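Local structure of 11S globulin subunit beta (Cucurbita maxima, 2E9Q) at residues F80-K85 / N168-Y173; V138-V143 / R318-S323; E216-A221 / R230-E235. The protein serves as a seed storage protein of pumpkin, an 11S globulin that assembles into hexamers and acts as a nutrient reservoir. All blocks are in the same frame, centred on the assembly; numbering follows the deposited sequence.

In the fold
Contacts 1 and 2 lie side by side, their centres 11 Å apart, because segments 80-85 and 138-143 run against each other: Ser81 O meets Gly142 N at 2.8 Å and Lys85 N meets Val139 O at 2.8 Å, both probable hydrogen bonds. Contact 1 stays within the N-terminal cupin, whereas contact 2 joins it to the C-terminal cupin. Contact 3 belongs to a peripheral helical hairpin, its centre 26 Å from that of contact 1 and 31 Å from that of contact 2; its nearest atoms remain about 12 Å and 17 Å from theirs. All three touch the second subunit, and none lies at the magnesium-binding residues Lys387 and Arg447.

Contact 1: F80-K85 / N168-Y173; sequences FSNAPK and NQIDPY
Asn82 and Asn168 lie alongside one another, their side chains pointing the same way and their amide planes turned 70° apart. The carboxamide nitrogen of Asn82 serves two carbonyls of the facing loop. Its stronger bond runs from ND2 to the backbone O of Tyr173 (3.0 Å), with the donor tilted 30° from that carbonyl plane; the other, from ND2 to Asn168 OD1 at 3.3 Å, is weak. A chi1 of 63° sets Asn82 CG between its own backbone N and carbonyl carbon, and OD1 at the far end of the amide accepts from Arg175 N, so both ends of the group are held. The backbone O of Asn82 also presses on the Asn168 side chain, 3.0 Å from its CB. Apolar cover comes from Ile170, whose CD1 rests 3.9 Å from Asn82 CB. In the cupin barrel, strand 74-81 ends just before Asn82, while 168-173 leads into strand 176-178, which pairs antiparallel with 74-81. Two consecutive Asx turns shape this connection: Asn168 OD1 accepts from Ile170 N (3.0 Å), and Asp171 OD2 accepts from Tyr173 N while forming a salt bridge with Arg175. Asn168 ND2 donates to Asp171 O at 2.8 Å and to Thr163 O. With an alanine in place of Asn168, Ile170 N and Asp171 O lose their side-chain partner, and the first turn would probably be freer to move, with Asn82 ND2 left to its bond with Tyr173. Where the loop meets the second subunit, Gln169 OE1 bonds to Thr401 OG1 of that chain.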
ATOM      1  N   PHE A  80      19.886  -3.769  12.799  1.00 42.73           N
ATOM      2  CA  PHE A  80      18.988  -3.372  11.718  1.00 43.50           C
ATOM      3  C   PHE A  80      17.559  -3.575  12.186  1.00 44.29           C
ATOM      4  O   PHE A  80      17.308  -4.410  13.047  1.00 45.95           O
ATOM      5  CB  PHE A  80      19.250  -4.184  10.436  1.00 32.73           C
ATOM      6  CG  PHE A  80      19.222  -5.676  10.621  1.00 38.36           C
ATOM      7  CD1 PHE A  80      20.350  -6.359  11.064  1.00 40.76           C
ATOM      8  CD2 PHE A  80      18.076  -6.409  10.320  1.00 42.85           C
ATOM      9  CE1 PHE A  80      20.341  -7.748  11.204  1.00 39.88           C
ATOM     10  CE2 PHE A  80      18.059  -7.794  10.458  1.00 35.35           C
ATOM     11  CZ  PHE A  80      19.193  -8.464  10.898  1.00 37.87           C
ATOM     12  N   SER A  81      16.627  -2.810  11.626  1.00 46.33           N
ATOM     13  CA  SER A  81      15.225  -2.922  12.007  1.00 48.41           C
ATOM     14  C   SER A  81      14.274  -3.072  10.820  1.00 50.03           C
ATOM     15  O   SER A  81      14.628  -2.765   9.669  1.00 44.07           O
ATOM     16  CB  SER A  81      14.809  -1.721  12.866  1.00 40.58           C
ATOM     17  OG  SER A  81      15.211  -0.502  12.284  1.00 52.99           O
ATOM     18  N   ASN A  82      13.059  -3.532  11.124  1.00 43.01           N
ATOM     19  CA  ASN A  82      12.026  -3.773  10.125  1.00 41.07           C
ATOM     20  C   ASN A  82      11.375  -2.508   9.597  1.00 38.96           C
ATOM     21  O   ASN A  82      10.526  -2.571   8.723  1.00 44.31           O
ATOM     22  CB  ASN A  82      10.948  -4.689  10.714  1.00 43.86           C
ATOM     23  CG  ASN A  82      10.222  -4.059  11.903  1.00 48.81           C
ATOM     24  OD1 ASN A  82      10.810  -3.306  12.681  1.00 48.34           O
ATOM     25  ND2 ASN A  82       8.946  -4.385  12.055  1.00 44.20           N
ATOM     26  N   ALA A  83      11.779  -1.359  10.121  1.00 39.66           N
ATOM     27  CA  ALA A  83      11.201  -0.096   9.695  1.00 50.10           C
ATOM     28  C   ALA A  83      12.265   0.922   9.299  1.00 45.72           C
ATOM     29  O   ALA A  83      13.362   0.922   9.848  1.00 43.59           O
ATOM     30  CB  ALA A  83      10.331   0.473  10.815  1.00 46.51           C
ATOM     31  N   PRO A  84      11.949   1.799   8.330  1.00 45.47           N
ATOM     32  CA  PRO A  84      12.880   2.835   7.864  1.00 36.21           C
ATOM     33  C   PRO A  84      13.012   3.878   8.977  1.00 43.18           C
ATOM     34  O   PRO A  84      12.062   4.106   9.748  1.00 34.16           O
ATOM     35  CB  PRO A  84      12.172   3.437   6.652  1.00 46.20           C
ATOM     36  CG  PRO A  84      11.115   2.437   6.291  1.00 49.48           C
ATOM     37  CD  PRO A  84      10.671   1.896   7.609  1.00 43.62           C
ATOM     38  N   LYS A  85      14.168   4.530   9.041  1.00 37.55           N
ATOM     39  CA  LYS A  85      14.405   5.533  10.063  1.00 36.44           C
ATOM     40  C   LYS A  85      15.087   6.788   9.562  1.00 41.84           C
ATOM     41  O   LYS A  85      15.856   6.774   8.590  1.00 43.83           O
ATOM     42  CB  LYS A  85      15.290   4.962  11.180  1.00 39.23           C
ATOM     43  CG  LYS A  85      14.675   3.864  12.022  1.00 41.38           C
ATOM     44  CD  LYS A  85      15.753   3.234  12.898  1.00 45.73           C
ATOM     45  CE  LYS A  85      15.189   2.148  13.798  1.00 49.66           C
ATOM     46  NZ  LYS A  85      16.211   1.661  14.770  1.00 44.12           N
ATOM     47  N   ASN A 168       8.016  -2.271   5.621  1.00 51.57           N
ATOM     48  CA  ASN A 168       7.797  -3.234   6.707  1.00 52.25           C
ATOM     49  C   ASN A 168       6.624  -4.148   6.377  1.00 40.37           C
ATOM     50  O   ASN A 168       5.490  -3.698   6.282  1.00 50.40           O
ATOM     51  CB  ASN A 168       7.559  -2.484   8.023  1.00 45.60           C
ATOM     52  CG  ASN A 168       7.061  -3.382   9.140  1.00 50.07           C
ATOM     53  OD1 ASN A 168       7.365  -4.572   9.192  1.00 42.56           O
ATOM     54  ND2 ASN A 168       6.300  -2.797  10.056  1.00 43.26           N
ATOM     55  N   GLN A 169       6.904  -5.434   6.200  1.00 40.59           N
ATOM     56  CA  GLN A 169       5.857  -6.390   5.860  1.00 47.98           C
ATOM     57  C   GLN A 169       5.416  -7.254   7.037  1.00 50.88           C
ATOM     58  O   GLN A 169       4.621  -8.177   6.861  1.00 42.91           O
ATOM     59  CB  GLN A 169       6.317  -7.310   4.727  1.00 44.06           C
ATOM     60  CG  GLN A 169       6.785  -6.590   3.465  1.00 57.54           C
ATOM     61  CD  GLN A 169       6.910  -7.539   2.276  1.00 56.49           C
ATOM     62  OE1 GLN A 169       6.727  -8.750   2.415  1.00 51.22           O
ATOM     63  NE2 GLN A 169       7.225  -6.993   1.106  1.00 49.61           N
ATOM     64  N   ILE A 170       5.932  -6.974   8.229  1.00 42.99           N
ATOM     65  CA  ILE A 170       5.553  -7.772   9.385  1.00 54.02           C
ATOM     66  C   ILE A 170       4.292  -7.217  10.043  1.00 55.51           C
ATOM     67  O   ILE A 170       3.179  -7.536   9.628  1.00 59.58           O
ATOM     68  CB  ILE A 170       6.683  -7.827  10.427  1.00 51.91           C
ATOM     69  CG1 ILE A 170       7.972  -8.323   9.766  1.00 53.64           C
ATOM     70  CG2 ILE A 170       6.287  -8.763  11.564  1.00 46.49           C
ATOM     71  CD1 ILE A 170       9.195  -8.170  10.636  1.00 53.00           C
ATOM     72  N   ASP A 171       4.472  -6.400  11.075  1.00 58.42           N
ATOM     73  CA  ASP A 171       3.346  -5.798  11.781  1.00 59.08           C
ATOM     74  C   ASP A 171       3.788  -4.417  12.252  1.00 52.69           C
ATOM     75  O   ASP A 171       4.976  -4.102  12.209  1.00 54.42           O
ATOM     76  CB  ASP A 171       2.913  -6.691  12.957  1.00 54.08           C
ATOM     77  CG  ASP A 171       3.987  -6.842  13.999  1.00 58.74           C
ATOM     78  OD1 ASP A 171       3.895  -7.787  14.816  1.00 68.37           O
ATOM     79  OD2 ASP A 171       4.922  -6.013  14.010  1.00 59.15           O
ATOM     80  N   PRO A 172       2.846  -3.588  12.728  1.00 54.25           N
ATOM     81  CA  PRO A 172       3.119  -2.224  13.200  1.00 58.12           C
ATOM     82  C   PRO A 172       3.983  -2.102  14.441  1.00 52.86           C
ATOM     83  O   PRO A 172       3.938  -1.092  15.141  1.00 59.51           O
ATOM     84  CB  PRO A 172       1.723  -1.659  13.416  1.00 62.20           C
ATOM     85  CG  PRO A 172       0.997  -2.852  13.946  1.00 66.81           C
ATOM     86  CD  PRO A 172       1.445  -3.954  13.005  1.00 58.12           C
ATOM     87  N   TYR A 173       4.788  -3.120  14.694  1.00 49.05           N
ATOM     88  CA  TYR A 173       5.654  -3.135  15.856  1.00 49.38           C
ATOM     89  C   TYR A 173       7.143  -3.149  15.481  1.00 52.63           C
ATOM     90  O   TYR A 173       7.608  -3.967  14.689  1.00 45.36           O
ATOM     91  CB  TYR A 173       5.319  -4.342  16.738  0.50 52.25           C
ATOM     92  CG  TYR A 173       3.964  -4.234  17.404  0.50 51.86           C
ATOM     93  CD1 TYR A 173       3.724  -3.269  18.376  0.50 43.03           C
ATOM     94  CD2 TYR A 173       2.916  -5.082  17.047  0.50 50.52           C
ATOM     95  CE1 TYR A 173       2.478  -3.145  18.980  0.50 55.28           C
ATOM     96  CE2 TYR A 173       1.663  -4.968  17.645  0.50 53.74           C
ATOM     97  CZ  TYR A 173       1.452  -3.997  18.610  0.50 58.14           C
ATOM     98  OH  TYR A 173       0.215  -3.882  19.207  0.50 64.84           O
TER

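Contact 2: V138-V143 / R318-S323; sequences VVPAGV and RQVRLS
A small, mainly apolar contact between the two cupin domains of the subunit sets Val138 and Pro140 against Val320 and Gln319. Segment 138-143 runs off the end of strand 135-139 in the N-terminal cupin and makes a type II beta turn from Pro140 to Val143, while segment 318-323 is the end of the short helix 317-320 in the C-terminal cupin and the start of the approach to strand 323-329. Val320 is the most heavily covered residue. One of its methyls does the touching: CG1 stands anti to the carbonyl carbon (chi1 -67°) and meets Val138 CG1 tip to tip at 4.0 Å. The same methyl lies 4.0 Å from Pro140 CA and somewhat farther, 4.3 Å, from Pro140 CG, so it sits against both the end of the strand and the proline that starts the turn. Leu314 and Leu86 pack on Val138 as well, continuing the apolar surroundings at the strand end. After Val320 the helix stops, as Arg321 takes up positive phi, and Val320 O accepts from Asn165 ND2, a second link between the cupins. Within the turn Gly142 also has positive phi (81°); a side chain there would be pressed against the carbonyl oxygen of Ala141, which accounts for glycine. Gln319 works at the more exposed edge of the contact. Its chain bends at chi2 (-101°) and crosses the Pro140 side chain at about a right angle, carrying NE2 to 3.8 Å from Pro140 CB. The other end of this amide reaches the turn through a single water, which accepts from Ala141 N at 3.2 Å and donates to Gln319 OE1 at 3.2 Å.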
ATOM      1  N   VAL A 138      19.748   9.075   7.246  1.00 38.15           N
ATOM      2  CA  VAL A 138      18.743   8.138   6.782  1.00 37.37           C
ATOM      3  C   VAL A 138      19.220   6.710   7.021  1.00 42.20           C
ATOM      4  O   VAL A 138      20.405   6.410   6.880  1.00 37.88           O
ATOM      5  CB  VAL A 138      18.470   8.336   5.266  1.00 40.44           C
ATOM      6  CG1 VAL A 138      17.519   7.247   4.739  1.00 33.68           C
ATOM      7  CG2 VAL A 138      17.889   9.721   5.031  1.00 35.36           C
ATOM      8  N   VAL A 139      18.295   5.835   7.397  1.00 37.20           N
ATOM      9  CA  VAL A 139      18.626   4.437   7.603  1.00 32.17           C
ATOM     10  C   VAL A 139      17.472   3.611   7.052  1.00 39.71           C
ATOM     11  O   VAL A 139      16.440   3.466   7.704  1.00 42.03           O
ATOM     12  CB  VAL A 139      18.817   4.093   9.095  1.00 37.43           C
ATOM     13  CG1 VAL A 139      19.241   2.639   9.236  1.00 38.46           C
ATOM     14  CG2 VAL A 139      19.853   5.004   9.718  1.00 46.79           C
ATOM     15  N   PRO A 140      17.622   3.068   5.826  1.00 45.08           N
ATOM     16  CA  PRO A 140      16.543   2.260   5.239  1.00 37.98           C
ATOM     17  C   PRO A 140      16.289   1.023   6.081  1.00 43.45           C
ATOM     18  O   PRO A 140      17.156   0.594   6.852  1.00 40.52           O
ATOM     19  CB  PRO A 140      17.085   1.893   3.855  1.00 45.29           C
ATOM     20  CG  PRO A 140      18.017   3.026   3.531  1.00 46.44           C
ATOM     21  CD  PRO A 140      18.721   3.255   4.865  1.00 46.50           C
ATOM     22  N   ALA A 141      15.106   0.445   5.918  1.00 39.02           N
ATOM     23  CA  ALA A 141      14.735  -0.753   6.648  1.00 37.56           C
ATOM     24  C   ALA A 141      15.612  -1.946   6.243  1.00 47.45           C
ATOM     25  O   ALA A 141      15.942  -2.111   5.072  1.00 40.11           O
ATOM     26  CB  ALA A 141      13.268  -1.075   6.391  1.00 38.31           C
ATOM     27  N   GLY A 142      15.970  -2.775   7.222  1.00 44.74           N
ATOM     28  CA  GLY A 142      16.792  -3.944   6.962  1.00 43.60           C
ATOM     29  C   GLY A 142      18.286  -3.668   6.862  1.00 43.89           C
ATOM     30  O   GLY A 142      19.090  -4.581   6.688  1.00 43.82           O
ATOM     31  N   VAL A 143      18.663  -2.406   6.981  1.00 42.43           N
ATOM     32  CA  VAL A 143      20.061  -2.030   6.887  1.00 47.82           C
ATOM     33  C   VAL A 143      20.672  -1.820   8.267  1.00 49.55           C
ATOM     34  O   VAL A 143      20.130  -1.070   9.083  1.00 50.58           O
ATOM     35  CB  VAL A 143      20.211  -0.730   6.071  1.00 45.02           C
ATOM     36  CG1 VAL A 143      21.659  -0.316   6.016  1.00 45.68           C
ATOM     37  CG2 VAL A 143      19.640  -0.933   4.674  1.00 45.08           C
ATOM     38  N   ARG A 318      12.838   9.237  -1.442  1.00 45.88           N
ATOM     39  CA  ARG A 318      11.833   8.666  -2.320  1.00 43.44           C
ATOM     40  C   ARG A 318      11.688   7.181  -1.986  1.00 45.13           C
ATOM     41  O   ARG A 318      10.597   6.627  -2.048  1.00 47.28           O
ATOM     42  CB  ARG A 318      12.277   8.843  -3.775  1.00 52.80           C
ATOM     43  CG  ARG A 318      11.234   8.510  -4.842  1.00 64.09           C
ATOM     44  CD  ARG A 318      11.912   8.407  -6.220  1.00 77.33           C
ATOM     45  NE  ARG A 318      10.980   8.126  -7.316  1.00 90.11           N
ATOM     46  CZ  ARG A 318      11.348   7.759  -8.546  1.00 90.64           C
ATOM     47  NH1 ARG A 318      12.632   7.616  -8.852  1.00 90.29           N
ATOM     48  NH2 ARG A 318      10.430   7.545  -9.481  1.00 92.86           N
ATOM     49  N   GLN A 319      12.790   6.535  -1.616  1.00 47.50           N
ATOM     50  CA  GLN A 319      12.748   5.118  -1.289  1.00 43.76           C
ATOM     51  C   GLN A 319      12.233   4.815   0.115  1.00 46.62           C
ATOM     52  O   GLN A 319      11.559   3.809   0.302  1.00 48.21           O
ATOM     53  CB  GLN A 319      14.121   4.471  -1.472  1.00 49.92           C
ATOM     54  CG  GLN A 319      14.084   2.941  -1.343  1.00 71.07           C
ATOM     55  CD  GLN A 319      14.562   2.428   0.015  1.00 85.06           C
ATOM     56  OE1 GLN A 319      14.292   1.282   0.396  1.00 79.76           O
ATOM     57  NE2 GLN A 319      15.290   3.271   0.743  1.00 90.20           N
ATOM     58  N   VAL A 320      12.549   5.648   1.106  1.00 40.46           N
ATOM     59  CA  VAL A 320      12.046   5.372   2.452  1.00 42.87           C
ATOM     60  C   VAL A 320      10.649   5.957   2.648  1.00 47.02           C
ATOM     61  O   VAL A 320       9.909   5.536   3.537  1.00 38.17           O
ATOM     62  CB  VAL A 320      12.991   5.909   3.569  1.00 39.61           C
ATOM     63  CG1 VAL A 320      14.281   5.134   3.553  1.00 50.72           C
ATOM     64  CG2 VAL A 320      13.260   7.371   3.386  1.00 37.26           C
ATOM     65  N   ARG A 321      10.285   6.909   1.790  1.00 47.64           N
ATOM     66  CA  ARG A 321       8.978   7.562   1.861  1.00 49.20           C
ATOM     67  C   ARG A 321       8.802   8.340   3.161  1.00 45.71           C
ATOM     68  O   ARG A 321       7.763   8.268   3.815  1.00 46.77           O
ATOM     69  CB  ARG A 321       7.847   6.533   1.714  1.00 58.43           C
ATOM     70  CG  ARG A 321       8.021   5.606   0.529  1.00 69.32           C
ATOM     71  CD  ARG A 321       6.716   4.931   0.149  1.00 80.33           C
ATOM     72  NE  ARG A 321       6.924   3.733  -0.663  1.00 88.13           N
ATOM     73  CZ  ARG A 321       7.716   3.674  -1.730  1.00 87.47           C
ATOM     74  NH1 ARG A 321       8.386   4.746  -2.128  1.00 90.31           N
ATOM     75  NH2 ARG A 321       7.833   2.537  -2.405  1.00 88.15           N
ATOM     76  N   LEU A 322       9.835   9.086   3.525  1.00 43.40           N
ATOM     77  CA  LEU A 322       9.817   9.903   4.726  1.00 48.38           C
ATOM     78  C   LEU A 322      10.529  11.206   4.380  1.00 47.52           C
ATOM     79  O   LEU A 322      11.259  11.272   3.391  1.00 47.59           O
ATOM     80  CB  LEU A 322      10.573   9.203   5.866  1.00 35.73           C
ATOM     81  CG  LEU A 322      10.152   7.800   6.316  1.00 38.10           C
ATOM     82  CD1 LEU A 322      11.128   7.324   7.379  1.00 39.54           C
ATOM     83  CD2 LEU A 322       8.734   7.803   6.868  1.00 32.89           C
ATOM     84  N   SER A 323      10.301  12.238   5.186  1.00 43.16           N
ATOM     85  CA  SER A 323      10.949  13.529   4.999  1.00 36.91           C
ATOM     86  C   SER A 323      10.906  14.284   6.328  1.00 44.14           C
ATOM     87  O   SER A 323      10.316  13.794   7.294  1.00 36.24           O
ATOM     88  CB  SER A 323      10.294  14.329   3.855  1.00 35.75           C
ATOM     89  OG  SER A 323       8.896  14.495   4.002  1.00 41.59           O
TER
HETATM   90  O   HOH W   1      13.290   1.394   3.477  1.00 39.43           O

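Contact 3: E216-A221 / R230-E235; sequences EFLEEA and RKLKGE
No flat group is stacked between Leu218 and its partners Leu232 and Lys233; the aromatic rings of this region stand around the aliphatic touch instead. Phe210 packs on both Leu218 and Leu232, Phe213 packs on Leu218, and the ring of Phe217 leaves its helix in another direction and packs on Ile386 of the second subunit. The segments belong to an alpha-helical hairpin at the periphery of the chain, helix 215-222 followed after a short connection by helix 226-233; the centre of the contact lies about 34 Å from the centre of the chain. The nearest alpha carbons, Leu218 CA and Leu232 CA, are 9.0 Å apart, so the helices meet through side chains alone. Leu218 accounts for half of the buried surface. With CG anti to the carbonyl carbon (chi1 -62°), it sends CD1 across to Leu232 CD2 at 3.9 Å, the two side chains meeting at a slant. Leu232 answers from CG placed anti to its backbone N (chi1 -170°), which carries CD2 toward Leu218. Val229, one turn earlier on helix 226-233, also packs on Leu218, so this leucine is covered by that helix and by Phe210 and Phe213 of the loop before helix 215-222. Helix 226-233 ends at Lys233, after which Gly234 adopts positive phi, a conformation that favours glycine. Both helices also face the second subunit: Glu220 OE1 forms a salt bridge with Arg388 NH1 there, and Leu232 packs on Tyr429 of that subunit. Lys233, extended beyond CG, reaches across toward the start of helix 215-222, where its NZ forms a salt bridge with Asp215 OD1 and donates to Phe213 O, while its CE methylene lies 4.2 Å from Leu218 CD1.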
ATOM      1  N   GLU A 216      27.585 -25.078  17.199  1.00 56.50           N
ATOM      2  CA  GLU A 216      28.106 -25.739  16.002  1.00 68.19           C
ATOM      3  C   GLU A 216      27.904 -24.888  14.754  1.00 64.58           C
ATOM      4  O   GLU A 216      28.868 -24.481  14.103  1.00 61.61           O
ATOM      5  CB  GLU A 216      27.424 -27.103  15.816  1.00 72.30           C
ATOM      6  CG  GLU A 216      27.449 -27.661  14.388  1.00 94.68           C
ATOM      7  CD  GLU A 216      28.779 -28.293  13.990  1.00102.67           C
ATOM      8  OE1 GLU A 216      29.803 -27.574  13.927  1.00111.86           O
ATOM      9  OE2 GLU A 216      28.798 -29.519  13.736  1.00106.18           O
ATOM     10  N   PHE A 217      26.644 -24.620  14.428  1.00 61.05           N
ATOM     11  CA  PHE A 217      26.325 -23.830  13.251  1.00 49.89           C
ATOM     12  C   PHE A 217      27.227 -22.624  13.104  1.00 52.36           C
ATOM     13  O   PHE A 217      27.779 -22.389  12.037  1.00 52.19           O
ATOM     14  CB  PHE A 217      24.869 -23.382  13.304  1.00 53.31           C
ATOM     15  CG  PHE A 217      23.894 -24.439  12.877  1.00 58.46           C
ATOM     16  CD1 PHE A 217      24.295 -25.766  12.745  1.00 48.84           C
ATOM     17  CD2 PHE A 217      22.571 -24.109  12.603  1.00 54.82           C
ATOM     18  CE1 PHE A 217      23.397 -26.744  12.346  1.00 44.79           C
ATOM     19  CE2 PHE A 217      21.664 -25.082  12.202  1.00 57.33           C
ATOM     20  CZ  PHE A 217      22.080 -26.404  12.073  1.00 63.60           C
ATOM     21  N   LEU A 218      27.389 -21.862  14.176  1.00 52.14           N
ATOM     22  CA  LEU A 218      28.227 -20.679  14.099  1.00 57.23           C
ATOM     23  C   LEU A 218      29.709 -20.997  13.914  1.00 61.04           C
ATOM     24  O   LEU A 218      30.456 -20.186  13.362  1.00 64.95           O
ATOM     25  CB  LEU A 218      28.011 -19.798  15.332  1.00 52.63           C
ATOM     26  CG  LEU A 218      26.574 -19.273  15.466  1.00 52.80           C
ATOM     27  CD1 LEU A 218      26.483 -18.321  16.643  1.00 43.58           C
ATOM     28  CD2 LEU A 218      26.157 -18.569  14.183  1.00 44.88           C
ATOM     29  N   GLU A 219      30.133 -22.170  14.374  1.00 64.87           N
ATOM     30  CA  GLU A 219      31.528 -22.578  14.227  1.00 68.25           C
ATOM     31  C   GLU A 219      31.787 -22.842  12.754  1.00 66.38           C
ATOM     32  O   GLU A 219      32.778 -22.377  12.187  1.00 71.03           O
ATOM     33  CB  GLU A 219      31.804 -23.846  15.034  1.00 70.60           C
ATOM     34  CG  GLU A 219      31.833 -23.629  16.535  1.00 79.70           C
ATOM     35  CD  GLU A 219      31.819 -24.929  17.315  1.00 79.47           C
ATOM     36  OE1 GLU A 219      31.956 -24.881  18.553  1.00 78.87           O
ATOM     37  OE2 GLU A 219      31.664 -26.000  16.691  1.00 87.90           O
ATOM     38  N   GLU A 220      30.881 -23.592  12.138  1.00 61.15           N
ATOM     39  CA  GLU A 220      30.994 -23.904  10.726  1.00 64.49           C
ATOM     40  C   GLU A 220      30.803 -22.633   9.898  1.00 67.15           C
ATOM     41  O   GLU A 220      31.628 -22.299   9.049  1.00 64.82           O
ATOM     42  CB  GLU A 220      29.940 -24.929  10.339  1.00 63.28           C
ATOM     43  CG  GLU A 220      30.070 -25.412   8.919  1.00 73.98           C
ATOM     44  CD  GLU A 220      28.956 -26.347   8.532  1.00 79.06           C
ATOM     45  OE1 GLU A 220      28.658 -27.274   9.315  1.00 83.75           O
ATOM     46  OE2 GLU A 220      28.382 -26.159   7.440  1.00 88.74           O
ATOM     47  N   ALA A 221      29.711 -21.923  10.162  1.00 65.59           N
ATOM     48  CA  ALA A 221      29.399 -20.694   9.447  1.00 64.62           C
ATOM     49  C   ALA A 221      30.583 -19.735   9.368  1.00 69.05           C
ATOM     50  O   ALA A 221      30.949 -19.283   8.280  1.00 64.39           O
ATOM     51  CB  ALA A 221      28.215 -19.999  10.101  1.00 61.15           C
ATOM     52  N   ARG A 230      31.286 -18.052  21.787  1.00 58.32           N
ATOM     53  CA  ARG A 230      30.742 -17.455  23.000  1.00 64.45           C
ATOM     54  C   ARG A 230      30.945 -15.944  23.036  1.00 60.29           C
ATOM     55  O   ARG A 230      30.123 -15.206  23.586  1.00 61.13           O
ATOM     56  CB  ARG A 230      31.341 -18.103  24.250  1.00 64.21           C
ATOM     57  CG  ARG A 230      30.539 -17.761  25.492  1.00 74.53           C
ATOM     58  CD  ARG A 230      30.795 -18.711  26.653  1.00 90.58           C
ATOM     59  NE  ARG A 230      29.649 -18.725  27.562  1.00 94.02           N
ATOM     60  CZ  ARG A 230      29.589 -19.407  28.702  1.00 96.57           C
ATOM     61  NH1 ARG A 230      30.618 -20.146  29.102  1.00 96.66           N
ATOM     62  NH2 ARG A 230      28.486 -19.361  29.436  1.00 97.41           N
ATOM     63  N   LYS A 231      32.040 -15.480  22.452  1.00 59.39           N
ATOM     64  CA  LYS A 231      32.302 -14.050  22.405  1.00 58.03           C
ATOM     65  C   LYS A 231      31.249 -13.420  21.491  1.00 65.47           C
ATOM     66  O   LYS A 231      30.718 -12.343  21.762  1.00 55.35           O
ATOM     67  CB  LYS A 231      33.697 -13.799  21.841  1.00 62.83           C
ATOM     68  CG  LYS A 231      34.828 -14.014  22.836  1.00 63.64           C
ATOM     69  CD  LYS A 231      34.899 -12.861  23.827  1.00 63.66           C
ATOM     70  CE  LYS A 231      36.192 -12.885  24.624  1.00 61.13           C
ATOM     71  NZ  LYS A 231      36.384 -11.626  25.401  1.00 71.05           N
ATOM     72  N   LEU A 232      30.952 -14.128  20.409  1.00 59.45           N
ATOM     73  CA  LEU A 232      29.977 -13.688  19.429  1.00 60.17           C
ATOM     74  C   LEU A 232      28.612 -13.555  20.096  1.00 59.84           C
ATOM     75  O   LEU A 232      27.977 -12.504  20.029  1.00 57.65           O
ATOM     76  CB  LEU A 232      29.913 -14.715  18.301  1.00 59.73           C
ATOM     77  CG  LEU A 232      29.146 -14.395  17.024  1.00 62.54           C
ATOM     78  CD1 LEU A 232      29.709 -13.127  16.392  1.00 64.56           C
ATOM     79  CD2 LEU A 232      29.256 -15.582  16.073  1.00 53.17           C
ATOM     80  N   LYS A 233      28.177 -14.627  20.748  1.00 58.13           N
ATOM     81  CA  LYS A 233      26.889 -14.644  21.429  1.00 56.59           C
ATOM     82  C   LYS A 233      26.779 -13.598  22.538  1.00 57.13           C
ATOM     83  O   LYS A 233      25.677 -13.198  22.906  1.00 53.49           O
ATOM     84  CB  LYS A 233      26.624 -16.029  22.018  1.00 57.19           C
ATOM     85  CG  LYS A 233      26.560 -17.154  20.994  1.00 60.91           C
ATOM     86  CD  LYS A 233      25.936 -18.390  21.620  1.00 51.74           C
ATOM     87  CE  LYS A 233      25.678 -19.472  20.596  1.00 55.33           C
ATOM     88  NZ  LYS A 233      24.885 -20.590  21.173  1.00 51.69           N
ATOM     89  N   GLY A 234      27.917 -13.172  23.077  1.00 53.05           N
ATOM     90  CA  GLY A 234      27.909 -12.177  24.133  1.00 57.80           C
ATOM     91  C   GLY A 234      27.033 -12.511  25.330  1.00 61.24           C
ATOM     92  O   GLY A 234      26.416 -11.627  25.916  1.00 63.82           O
ATOM     93  N   GLU A 235      26.979 -13.783  25.707  1.00 65.65           N
ATOM     94  CA  GLU A 235      26.160 -14.200  26.841  1.00 78.71           C
ATOM     95  C   GLU A 235      26.466 -13.393  28.107  1.00 80.53           C
ATOM     96  O   GLU A 235      25.627 -13.293  29.002  1.00 78.97           O
ATOM     97  CB  GLU A 235      26.381 -15.688  27.134  1.00 86.51           C
ATOM     98  CG  GLU A 235      25.982 -16.637  26.007  1.00 96.35           C
ATOM     99  CD  GLU A 235      24.476 -16.777  25.859  1.00 92.87           C
ATOM    100  OE1 GLU A 235      24.028 -17.496  24.938  1.00 87.64           O
ATOM    101  OE2 GLU A 235      23.742 -16.171  26.669  1.00 97.16           O
TER